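Local coordinates for fluoroacetyl-CoA thioesterase (Streptomyces cattleya, PDB 3KUV), which hydrolyses fluoroacetyl-CoA to fluoroacetate and CoA before it can react with citrate synthase, and so confers resistance to fluoroacetate, at residues L92-V104 with I113-L125. The protein carries 1 engineered substitution. Sequence-based numbering, arbitrary orientation.
Sequences LRSVEGRRLSWRV and IGSGTHERAVIHL. With ACT (acetate ion), chain F; ACT (acetate ion), chain I.
R98 grips one backbone oxygen of the partner strand side-on: its NE and NH2 both donate to V122 O, NH2 at 2.9 Å, with the oxygen about 20° out of the guanidinium plane. The chain reaches it because CG sits between the backbone N and the carbonyl carbon (chi1 76°) and the chain bends at chi3; A121 CB then lies over one face of the guanidinium. In return V122 N donates to R98 O at 2.9 Å. From here strands 99-107 and 112-124 run antiparallel, hydrogen-bonded through the pairs L100-R120, W102-H118 and V104-G116. This is the hairpin of the hot-dog fold, whose sheet wraps helix 42-57. W102 faces that helix, touching C53 and M57, while L92 CD1 sits 3.8 Å above the centre of its ring and H118 O lies at the ring edge. Its NE1, 4.0 Å from R120 CG, is buried without a polar partner. R120, a substrate-binding residue, bends at chi3 and leads its guanidinium away to a salt bridge with the active-site E50. On the opposite face of the sheet, R99 and E119 run side by side, E119 CG lying over a face of the R99 guanidinium at 3.4 Å from NH2. A water joins E119 OE2 (2.6 Å), R93 NH1 and W102 O, tying the neighbouring strand 85-96 to both strands of the hairpin.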
ATOM      1  N   LEU B  92     -15.848  -5.638   9.985  1.00 13.79           N
ATOM      2  CA  LEU B  92     -16.585  -6.065   8.787  1.00 13.40           C
ATOM      3  C   LEU B  92     -17.823  -5.168   8.535  1.00 10.78           C
ATOM      4  O   LEU B  92     -18.679  -5.020   9.459  1.00 13.57           O
ATOM      5  CB  LEU B  92     -16.994  -7.542   8.920  1.00 13.34           C
ATOM      6  CG  LEU B  92     -17.646  -8.067   7.683  1.00 14.46           C
ATOM      7  CD1 LEU B  92     -16.752  -8.062   6.437  1.00 14.99           C
ATOM      8  CD2 LEU B  92     -18.297  -9.493   7.819  1.00 16.71           C
ATOM      9  N   ARG B  93     -17.973  -4.612   7.322  1.00 10.95           N
ATOM     10  CA  ARG B  93     -19.159  -3.788   6.981  1.00 11.16           C
ATOM     11  C   ARG B  93     -20.215  -4.578   6.275  1.00 12.60           C
ATOM     12  O   ARG B  93     -21.415  -4.321   6.492  1.00 10.38           O
ATOM     13  CB  ARG B  93     -18.767  -2.569   6.049  1.00 10.93           C
ATOM     14  CG  ARG B  93     -17.775  -1.590   6.716  1.00  9.41           C
ATOM     15  CD  ARG B  93     -17.453  -0.548   5.616  1.00  8.84           C
ATOM     16  NE  ARG B  93     -18.598   0.373   5.398  1.00 10.20           N
ATOM     17  CZ  ARG B  93     -18.729   1.241   4.416  1.00  8.24           C
ATOM     18  NH1 ARG B  93     -17.777   1.296   3.447  1.00 10.75           N
ATOM     19  NH2 ARG B  93     -19.764   2.044   4.370  1.00  8.86           N
ATOM     20  N   SER B  94     -19.787  -5.502   5.411  1.00 10.80           N
ATOM     21  CA  SER B  94     -20.761  -6.233   4.573  1.00 12.88           C
ATOM     22  C   SER B  94     -20.118  -7.362   3.902  1.00 13.89           C
ATOM     23  O   SER B  94     -18.946  -7.337   3.614  1.00 14.07           O
ATOM     24  CB  SER B  94     -21.375  -5.321   3.515  1.00 14.28           C
ATOM     25  OG  SER B  94     -20.359  -4.852   2.599  1.00 18.32           O
ATOM     26  N   VAL B  95     -20.973  -8.347   3.549  1.00 17.18           N
ATOM     27  CA  VAL B  95     -20.586  -9.504   2.711  1.00 17.52           C
ATOM     28  C   VAL B  95     -21.626  -9.597   1.592  1.00 19.44           C
ATOM     29  O   VAL B  95     -22.873  -9.631   1.859  1.00 22.41           O
ATOM     30  CB  VAL B  95     -20.531 -10.794   3.502  1.00 19.90           C
ATOM     31  CG1 VAL B  95     -20.153 -11.922   2.562  1.00 20.76           C
ATOM     32  CG2 VAL B  95     -19.566 -10.711   4.563  1.00 19.44           C
ATOM     33  N   GLU B  96     -21.200  -9.499   0.370  1.00 20.08           N
ATOM     34  CA  GLU B  96     -22.152  -9.581  -0.801  1.00 20.78           C
ATOM     35  C   GLU B  96     -21.511 -10.579  -1.775  1.00 21.93           C
ATOM     36  O   GLU B  96     -20.649 -10.164  -2.580  1.00 19.50           O
ATOM     37  CB  GLU B  96     -22.204  -8.214  -1.493  1.00 24.74           C
ATOM     38  CG  GLU B  96     -23.030  -7.034  -0.901  1.00 33.58           C
ATOM     39  CD  GLU B  96     -22.383  -5.578  -0.973  1.00 44.22           C
ATOM     40  OE1 GLU B  96     -21.251  -5.304  -1.529  1.00 40.67           O
ATOM     41  OE2 GLU B  96     -23.038  -4.656  -0.384  1.00 51.29           O
ATOM     42  N   GLY B  97     -21.927 -11.864  -1.759  1.00 21.58           N
ATOM     43  CA  GLY B  97     -21.290 -12.849  -2.663  1.00 21.69           C
ATOM     44  C   GLY B  97     -19.811 -12.973  -2.291  1.00 18.54           C
ATOM     45  O   GLY B  97     -19.452 -13.213  -1.148  1.00 20.41           O
ATOM     46  N   ARG B  98     -18.968 -12.759  -3.288  1.00 17.49           N
ATOM     47  CA  ARG B  98     -17.525 -12.929  -3.099  1.00 13.76           C
ATOM     48  C   ARG B  98     -16.930 -11.681  -2.490  1.00 14.13           C
ATOM     49  O   ARG B  98     -15.739 -11.698  -2.218  1.00 13.45           O
ATOM     50  CB  ARG B  98     -16.853 -13.189  -4.441  1.00 15.08           C
ATOM     51  CG  ARG B  98     -16.711 -11.924  -5.297  1.00 21.00           C
ATOM     52  CD  ARG B  98     -16.158 -12.047  -6.732  1.00 29.31           C
ATOM     53  NE  ARG B  98     -15.056 -12.977  -6.801  1.00 29.83           N
ATOM     54  CZ  ARG B  98     -14.197 -13.036  -7.812  1.00 32.70           C
ATOM     55  NH1 ARG B  98     -14.301 -12.156  -8.825  1.00 30.00           N
ATOM     56  NH2 ARG B  98     -13.255 -13.993  -7.799  1.00 30.30           N
ATOM     57  N   ARG B  99     -17.709 -10.610  -2.368  1.00 14.00           N
ATOM     58  CA  ARG B  99     -17.144  -9.281  -1.965  1.00 13.23           C
ATOM     59  C   ARG B  99     -17.317  -9.039  -0.484  1.00 13.23           C
ATOM     60  O   ARG B  99     -18.430  -9.129   0.084  1.00 14.16           O
ATOM     61  CB  ARG B  99     -17.818  -8.148  -2.723  1.00 12.87           C
ATOM     62  CG  ARG B  99     -17.227  -6.738  -2.351  1.00 17.88           C
ATOM     63  CD  ARG B  99     -17.969  -5.692  -3.217  1.00 23.82           C
ATOM     64  NE  ARG B  99     -18.092  -4.396  -2.607  0.50 32.02           N
ATOM     65  CZ  ARG B  99     -17.278  -3.386  -2.849  0.50 35.64           C
ATOM     66  NH1 ARG B  99     -16.260  -3.530  -3.696  0.50 37.40           N
ATOM     67  NH2 ARG B  99     -17.496  -2.226  -2.250  0.50 35.90           N
ATOM     68  N   LEU B 100     -16.232  -8.691   0.226  1.00 10.09           N
ATOM     69  CA  LEU B 100     -16.212  -8.386   1.677  1.00 10.27           C
ATOM     70  C   LEU B 100     -15.655  -6.955   1.817  1.00 12.86           C
ATOM     71  O   LEU B 100     -14.645  -6.628   1.183  1.00 11.76           O
ATOM     72  CB  LEU B 100     -15.399  -9.365   2.549  1.00  9.74           C
ATOM     73  CG  LEU B 100     -15.961 -10.776   2.692  1.00 12.52           C
ATOM     74  CD1 LEU B 100     -15.607 -11.604   1.476  1.00 17.40           C
ATOM     75  CD2 LEU B 100     -15.463 -11.457   3.968  1.00 14.92           C
ATOM     76  N   SER B 101     -16.294  -6.116   2.613  1.00 10.87           N
ATOM     77  CA  SER B 101     -15.963  -4.697   2.753  1.00 12.62           C
ATOM     78  C   SER B 101     -15.716  -4.467   4.191  1.00 11.90           C
ATOM     79  O   SER B 101     -16.458  -4.977   5.114  1.00 10.85           O
ATOM     80  CB  SER B 101     -17.146  -3.829   2.323  1.00 14.57           C
ATOM     81  OG  SER B 101     -17.487  -3.996   0.911  1.00 20.47           O
ATOM     82  N   TRP B 102     -14.684  -3.669   4.508  1.00 12.01           N
ATOM     83  CA  TRP B 102     -14.205  -3.486   5.848  1.00 11.98           C
ATOM     84  C   TRP B 102     -13.977  -1.983   6.146  1.00  9.68           C
ATOM     85  O   TRP B 102     -13.663  -1.225   5.189  1.00 11.32           O
ATOM     86  CB  TRP B 102     -12.832  -4.158   5.942  1.00 15.44           C
ATOM     87  CG  TRP B 102     -12.816  -5.654   5.510  1.00 18.57           C
ATOM     88  CD1 TRP B 102     -12.637  -6.184   4.252  1.00 19.16           C
ATOM     89  CD2 TRP B 102     -12.860  -6.676   6.383  1.00 14.88           C
ATOM     90  NE1 TRP B 102     -12.681  -7.530   4.294  1.00 15.22           N
ATOM     91  CE2 TRP B 102     -12.858  -7.875   5.637  1.00 21.41           C
ATOM     92  CE3 TRP B 102     -13.018  -6.716   7.811  1.00 16.55           C
ATOM     93  CZ2 TRP B 102     -12.848  -9.088   6.253  1.00 13.59           C
ATOM     94  CZ3 TRP B 102     -13.086  -7.868   8.383  1.00 14.16           C
ATOM     95  CH2 TRP B 102     -13.008  -9.092   7.621  1.00 24.19           C
ATOM     96  N   ARG B 103     -14.124  -1.560   7.402  1.00 10.61           N
ATOM     97  CA  ARG B 103     -13.593  -0.330   7.914  1.00  8.93           C
ATOM     98  C   ARG B 103     -12.304  -0.701   8.626  1.00 11.62           C
ATOM     99  O   ARG B 103     -12.291  -1.668   9.477  1.00 12.65           O
ATOM    100  CB  ARG B 103     -14.621   0.347   8.874  1.00 11.77           C
ATOM    101  CG  ARG B 103     -14.296   1.728   9.215  1.00 21.23           C
ATOM    102  CD  ARG B 103     -15.274   2.488  10.181  1.00 28.42           C
ATOM    103  NE  ARG B 103     -14.721   3.853  10.298  0.50 27.33           N
ATOM    104  CZ  ARG B 103     -13.725   4.261  11.103  0.50 27.85           C
ATOM    105  NH1 ARG B 103     -13.106   3.438  11.947  0.50 28.04           N
ATOM    106  NH2 ARG B 103     -13.346   5.544  11.055  0.50 26.10           N
ATOM    107  N   VAL B 104     -11.217   0.014   8.352  1.00 10.35           N
ATOM    108  CA  VAL B 104      -9.910  -0.284   8.961  1.00 10.39           C
ATOM    109  C   VAL B 104      -9.345   0.945   9.654  1.00 10.38           C
ATOM    110  O   VAL B 104      -9.591   2.100   9.253  1.00 11.30           O
ATOM    111  CB  VAL B 104      -8.916  -0.825   7.946  1.00 10.97           C
ATOM    112  CG1 VAL B 104      -9.382  -2.231   7.492  1.00 12.66           C
ATOM    113  CG2 VAL B 104      -8.718   0.042   6.669  1.00 12.89           C
ATOM    114  N   ILE B 113      -2.638   6.380  13.387  1.00 11.74           N
ATOM    115  CA  ILE B 113      -1.795   6.564  12.229  1.00 10.01           C
ATOM    116  C   ILE B 113      -2.574   6.455  10.933  1.00  9.26           C
ATOM    117  O   ILE B 113      -2.020   6.789   9.890  1.00 10.84           O
ATOM    118  CB  ILE B 113      -0.585   5.615  12.143  1.00 13.11           C
ATOM    119  CG1 ILE B 113      -1.086   4.153  12.065  1.00 12.93           C
ATOM    120  CG2 ILE B 113       0.286   5.763  13.414  1.00 14.31           C
ATOM    121  CD1 ILE B 113       0.113   3.169  11.728  1.00 18.48           C
ATOM    122  N   GLY B 114      -3.856   6.027  10.904  1.00 10.49           N
ATOM    123  CA  GLY B 114      -4.563   6.024   9.543  1.00 11.06           C
ATOM    124  C   GLY B 114      -5.903   5.354   9.762  1.00 10.85           C
ATOM    125  O   GLY B 114      -6.066   4.546  10.695  1.00 11.26           O
ATOM    126  N   SER B 115      -6.820   5.626   8.852  1.00 10.25           N
ATOM    127  CA  SER B 115      -8.142   4.968   8.896  1.00 10.61           C
ATOM    128  C   SER B 115      -8.794   5.097   7.555  1.00  9.89           C
ATOM    129  O   SER B 115      -8.429   5.962   6.739  1.00  8.62           O
ATOM    130  CB  SER B 115      -9.149   5.469   9.968  1.00 14.81           C
ATOM    131  OG  SER B 115      -9.501   6.760   9.731  1.00 19.48           O
ATOM    132  N   GLY B 116      -9.732   4.168   7.276  1.00  8.51           N
ATOM    133  CA  GLY B 116     -10.477   4.251   6.071  1.00  8.42           C
ATOM    134  C   GLY B 116     -11.123   2.917   5.788  1.00  7.73           C
ATOM    135  O   GLY B 116     -11.662   2.294   6.703  1.00  8.96           O
ATOM    136  N   THR B 117     -11.204   2.585   4.512  1.00  8.03           N
ATOM    137  CA  THR B 117     -11.957   1.433   4.045  1.00  9.37           C
ATOM    138  C   THR B 117     -11.093   0.512   3.190  1.00 10.05           C
ATOM    139  O   THR B 117     -10.101   0.932   2.600  1.00 10.33           O
ATOM    140  CB  THR B 117     -13.213   1.840   3.238  1.00  9.33           C
ATOM    141  OG1 THR B 117     -12.814   2.766   2.182  1.00 11.28           O
ATOM    142  CG2 THR B 117     -14.292   2.543   4.128  1.00 12.26           C
ATOM    143  N   HIS B 118     -11.499  -0.754   3.084  1.00  9.20           N
ATOM    144  CA  HIS B 118     -10.766  -1.770   2.284  1.00  9.88           C
ATOM    145  C   HIS B 118     -11.806  -2.769   1.795  1.00 10.73           C
ATOM    146  O   HIS B 118     -12.715  -3.195   2.584  1.00 12.55           O
ATOM    147  CB  HIS B 118      -9.784  -2.519   3.185  1.00 10.72           C
ATOM    148  CG  HIS B 118      -9.000  -3.573   2.431  1.00  9.98           C
ATOM    149  ND1 HIS B 118      -8.758  -4.872   2.865  1.00 13.07           N
ATOM    150  CD2 HIS B 118      -8.425  -3.467   1.209  1.00  6.76           C
ATOM    151  CE1 HIS B 118      -8.016  -5.506   1.959  1.00  6.23           C
ATOM    152  NE2 HIS B 118      -7.812  -4.681   0.965  1.00 11.53           N
ATOM    153  N   GLU B 119     -11.688  -3.196   0.557  1.00  8.25           N
ATOM    154  CA  GLU B 119     -12.590  -4.271   0.014  1.00  8.72           C
ATOM    155  C   GLU B 119     -11.734  -5.382  -0.526  1.00  9.36           C
ATOM    156  O   GLU B 119     -10.609  -5.143  -1.019  1.00  9.08           O
ATOM    157  CB  GLU B 119     -13.417  -3.711  -1.128  1.00 11.46           C
ATOM    158  CG  GLU B 119     -14.513  -2.683  -0.621  1.00 13.66           C
ATOM    159  CD  GLU B 119     -13.960  -1.334  -0.270  1.00 20.74           C
ATOM    160  OE1 GLU B 119     -13.105  -0.873  -1.031  1.00 20.40           O
ATOM    161  OE2 GLU B 119     -14.385  -0.670   0.686  1.00 22.73           O
ATOM    162  N   ARG B 120     -12.289  -6.597  -0.422  1.00  9.25           N
ATOM    163  CA  ARG B 120     -11.641  -7.815  -0.887  1.00  8.64           C
ATOM    164  C   ARG B 120     -12.595  -8.677  -1.692  1.00  9.65           C
ATOM    165  O   ARG B 120     -13.789  -8.551  -1.573  1.00 10.89           O
ATOM    166  CB  ARG B 120     -11.189  -8.656   0.307  1.00  8.69           C
ATOM    167  CG  ARG B 120     -10.172  -7.841   1.205  1.00  9.04           C
ATOM    168  CD  ARG B 120      -9.437  -8.720   2.216  1.00  8.66           C
ATOM    169  NE  ARG B 120      -8.536  -9.685   1.595  1.00  9.08           N
ATOM    170  CZ  ARG B 120      -7.383  -9.393   0.999  1.00  9.44           C
ATOM    171  NH1 ARG B 120      -6.924  -8.113   1.097  1.00  9.37           N
ATOM    172  NH2 ARG B 120      -6.650 -10.284   0.328  1.00 11.09           N
ATOM    173  N   ALA B 121     -12.049  -9.566  -2.515  1.00  9.61           N
ATOM    174  CA  ALA B 121     -12.812 -10.517  -3.279  1.00  9.84           C
ATOM    175  C   ALA B 121     -12.280 -11.948  -3.025  1.00  9.85           C
ATOM    176  O   ALA B 121     -11.060 -12.171  -3.147  1.00 10.57           O
ATOM    177  CB  ALA B 121     -12.725 -10.236  -4.784  1.00 11.99           C
ATOM    178  N   VAL B 122     -13.182 -12.864  -2.696  1.00 10.12           N
ATOM    179  CA  VAL B 122     -12.824 -14.294  -2.569  1.00  9.52           C
ATOM    180  C   VAL B 122     -12.507 -14.897  -3.952  1.00 12.19           C
ATOM    181  O   VAL B 122     -13.118 -14.565  -4.942  1.00 12.89           O
ATOM    182  CB  VAL B 122     -14.008 -15.045  -1.971  1.00 10.95           C
ATOM    183  CG1 VAL B 122     -13.580 -16.557  -1.818  1.00 12.51           C
ATOM    184  CG2 VAL B 122     -14.319 -14.495  -0.545  1.00 13.57           C
ATOM    185  N   ILE B 123     -11.439 -15.677  -3.957  1.00 10.29           N
ATOM    186  CA  ILE B 123     -10.923 -16.299  -5.221  1.00 11.53           C
ATOM    187  C   ILE B 123     -10.713 -17.784  -4.977  1.00 12.73           C
ATOM    188  O   ILE B 123     -10.438 -18.217  -3.849  1.00 13.54           O
ATOM    189  CB  ILE B 123      -9.659 -15.653  -5.801  1.00 11.97           C
ATOM    190  CG1 ILE B 123      -8.512 -15.661  -4.789  1.00 13.11           C
ATOM    191  CG2 ILE B 123      -9.948 -14.232  -6.384  1.00 13.04           C
ATOM    192  CD1 ILE B 123      -7.168 -15.404  -5.462  1.00 13.32           C
ATOM    193  N   HIS B 124     -10.840 -18.560  -6.074  1.00 15.51           N
ATOM    194  CA  HIS B 124     -10.412 -19.971  -6.024  1.00 16.20           C
ATOM    195  C   HIS B 124      -8.912 -19.943  -6.360  1.00 14.66           C
ATOM    196  O   HIS B 124      -8.550 -19.510  -7.484  1.00 14.30           O
ATOM    197  CB  HIS B 124     -11.185 -20.742  -7.079  1.00 16.46           C
ATOM    198  CG  HIS B 124     -10.856 -22.212  -7.057  1.00 24.77           C
ATOM    199  ND1 HIS B 124      -9.844 -22.764  -7.812  1.00 32.18           N
ATOM    200  CD2 HIS B 124     -11.323 -23.214  -6.260  1.00 34.50           C
ATOM    201  CE1 HIS B 124      -9.780 -24.068  -7.569  1.00 31.75           C
ATOM    202  NE2 HIS B 124     -10.655 -24.363  -6.621  1.00 35.22           N
ATOM    203  N   LEU B 125      -8.024 -20.246  -5.397  1.00 15.85           N
ATOM    204  CA  LEU B 125      -6.573 -20.066  -5.606  1.00 15.34           C
ATOM    205  C   LEU B 125      -6.009 -20.749  -6.875  1.00 18.74           C
ATOM    206  O   LEU B 125      -5.261 -20.105  -7.640  1.00 17.96           O
ATOM    207  CB  LEU B 125      -5.715 -20.516  -4.345  1.00 16.80           C
ATOM    208  CG  LEU B 125      -6.014 -19.548  -3.189  1.00 17.15           C
ATOM    209  CD1 LEU B 125      -5.436 -20.175  -1.902  1.00 21.58           C
ATOM    210  CD2 LEU B 125      -5.453 -18.156  -3.399  1.00 20.07           C
TER
HETATM  211  C   ACT F 140     -14.778   0.137  -3.929  1.00 30.99           C
HETATM  212  O   ACT F 140     -14.160   0.668  -4.972  1.00 31.53           O
HETATM  213  OXT ACT F 140     -14.448  -1.061  -3.571  1.00 30.31           O
HETATM  214  CH3 ACT F 140     -15.904   0.786  -3.166  1.00 30.70           C
HETATM  215  C   ACT I 143     -16.172   7.349   9.081  1.00 38.92           C
HETATM  216  O   ACT I 143     -16.169   6.436   9.991  1.00 38.06           O
HETATM  217  OXT ACT I 143     -17.324   7.748   8.784  1.00 39.53           O
HETATM  218  CH3 ACT I 143     -14.952   7.960   8.398  1.00 38.36           C
HETATM  219  O   HOH W   1     -15.661  -0.665   2.911  1.00 12.16           O